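PDB 2P5Z: type VI secretion system component from Escherichia coli O6, which probably forms part of the needle-like injection device of the type VI secretion system, resembling the phage T4 tail proteins gp27 and gp5. Local coordinates for residues A[184-188]-A[206-210]. Sequence-based numbering, arbitrary orientation.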
# COMPACT_ATOMS: atom_id res chain seq x y z
N ILE A 184 17.85 15.83 -10.22
CA ILE A 184 18.92 16.29 -9.35
C ILE A 184 18.99 15.30 -8.19
O ILE A 184 17.97 14.78 -7.73
CB ILE A 184 18.67 17.74 -8.81
CG1 ILE A 184 18.83 18.77 -9.92
CG2 ILE A 184 19.64 18.13 -7.69
CD1 ILE A 184 18.36 20.17 -9.52
N TRP A 185 20.21 15.01 -7.74
CA TRP A 185 20.38 14.11 -6.62
C TRP A 185 21.26 14.70 -5.54
O TRP A 185 22.00 15.66 -5.78
CB TRP A 185 20.93 12.77 -7.08
CG TRP A 185 22.19 12.82 -7.86
CD1 TRP A 185 22.31 12.98 -9.21
CD2 TRP A 185 23.52 12.67 -7.36
NE1 TRP A 185 23.63 12.95 -9.59
CE2 TRP A 185 24.40 12.76 -8.47
CE3 TRP A 185 24.06 12.47 -6.09
CZ2 TRP A 185 25.79 12.66 -8.34
CZ3 TRP A 185 25.45 12.37 -5.96
CH2 TRP A 185 26.30 12.47 -7.08
N PHE A 186 21.16 14.12 -4.36
CA PHE A 186 22.02 14.55 -3.28
C PHE A 186 22.69 13.44 -2.47
O PHE A 186 22.24 12.28 -2.44
CB PHE A 186 21.29 15.53 -2.35
CG PHE A 186 20.04 14.98 -1.72
CD1 PHE A 186 18.82 15.05 -2.38
CD2 PHE A 186 20.08 14.44 -0.44
CE1 PHE A 186 17.65 14.57 -1.77
CE2 PHE A 186 18.92 13.95 0.19
CZ PHE A 186 17.69 14.05 -0.47
N ARG A 187 23.78 13.81 -1.80
CA ARG A 187 24.39 12.98 -0.80
C ARG A 187 24.80 13.82 0.39
O ARG A 187 24.81 15.05 0.33
CB ARG A 187 25.62 12.26 -1.36
CG ARG A 187 26.81 13.14 -1.62
CD ARG A 187 27.76 12.38 -2.51
NE ARG A 187 28.95 13.14 -2.85
CZ ARG A 187 30.05 13.15 -2.12
NH1 ARG A 187 30.12 12.45 -0.99
NH2 ARG A 187 31.08 13.89 -2.52
N PHE A 188 25.18 13.14 1.47
CA PHE A 188 25.62 13.80 2.67
C PHE A 188 27.13 13.71 2.78
O PHE A 188 27.73 12.76 2.31
CB PHE A 188 24.91 13.21 3.88
CG PHE A 188 23.45 13.50 3.90
CD1 PHE A 188 22.96 14.61 4.56
CD2 PHE A 188 22.56 12.68 3.23
CE1 PHE A 188 21.62 14.89 4.56
CE2 PHE A 188 21.21 12.96 3.22
CZ PHE A 188 20.74 14.07 3.90
N SER A 206 30.06 14.26 -12.60
CA SER A 206 31.13 15.04 -11.99
C SER A 206 30.89 15.28 -10.50
O SER A 206 31.69 15.92 -9.81
CB SER A 206 31.31 16.37 -12.73
OG SER A 206 30.17 17.20 -12.54
N GLY A 207 29.78 14.76 -9.99
CA GLY A 207 29.52 14.83 -8.56
C GLY A 207 30.02 13.63 -7.80
O GLY A 207 30.05 13.64 -6.56
N TYR A 208 30.42 12.61 -8.55
CA TYR A 208 30.89 11.35 -7.99
C TYR A 208 32.25 11.57 -7.35
O TYR A 208 33.05 12.36 -7.83
CB TYR A 208 31.05 10.29 -9.07
CG TYR A 208 29.81 9.90 -9.86
CD1 TYR A 208 28.53 10.28 -9.47
CD2 TYR A 208 29.93 9.09 -10.99
CE1 TYR A 208 27.41 9.89 -10.21
CE2 TYR A 208 28.82 8.68 -11.73
CZ TYR A 208 27.57 9.08 -11.34
OH TYR A 208 26.47 8.68 -12.08
N GLU A 209 32.51 10.87 -6.26
CA GLU A 209 33.81 10.99 -5.62
C GLU A 209 34.73 9.84 -6.05
O GLU A 209 34.40 8.67 -5.90
CB GLU A 209 33.66 11.06 -4.11
CG GLU A 209 34.94 11.45 -3.42
CD GLU A 209 34.77 11.55 -1.93
OE1 GLU A 209 35.76 11.28 -1.21
OE2 GLU A 209 33.65 11.87 -1.48
N ARG A 210 35.88 10.21 -6.59
CA ARG A 210 36.87 9.25 -7.08
C ARG A 210 38.12 9.29 -6.18
O ARG A 210 38.48 10.35 -5.67
CB ARG A 210 37.23 9.59 -8.53
CG ARG A 210 36.15 9.22 -9.52
CD ARG A 210 36.18 10.13 -10.74
NE ARG A 210 35.74 9.43 -11.95
CZ ARG A 210 36.56 8.96 -12.89
NH1 ARG A 210 37.87 9.11 -12.77
NH2 ARG A 210 36.06 8.34 -13.95
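Trp-185 and Arg-187 reach from one face of strand 185-191 to the chain around Gly-207, Tyr-208 and Glu-209, in the part of the protein that probably corresponds to the phage tail protein gp27. Strand 185-191 is an outer strand of a small mixed three-stranded sheet, and the chain leaving that sheet after strand 196-202 passes here as the link that leads into strand 209-214, which pairs in parallel with strand 326-330. The contact therefore joins side chains of the small sheet to this link.

From CB of Arg-187, the first torsion (chi1 71°) sets CG between the backbone N and the carbonyl carbon, and from there the chain runs extended to NE. NE comes 3.9 Å from the backbone O of Gly-207, too far for a hydrogen bond. Farther out, NH2 makes a salt bridge to OE2 of Glu-209 at 3.4 Å, while NH1 lies 3.6 Å from the same oxygen. NH2 also lies 4.1 Å from CB of Glu-209. The two side chains cross at about a right angle with guanidinium and carboxylate planes 50° apart, so this is no flat, two-pronged pairing. NH2 also has a long, weak ion pair with Glu-200 on the neighbouring strand 196-202.

Trp-185 brings the outer rim of its six-membered ring to the same link, at Gly-207 and Tyr-208. CH2 is 4.0 Å from the O of Gly-207. The six-membered ring of Trp-185 and the ring of Tyr-208 lie obliquely, their planes 42° apart. Tyr-373 ties the two aromatics together from outside: its ring meets Trp-185 edge-to-face, and its backbone N hydrogen-bonds to OH of Tyr-208. The indole touches Tyr-208 at the edge of the phenol ring, CZ2 of Trp-185 lying 3.7 Å from CE1 of Tyr-208.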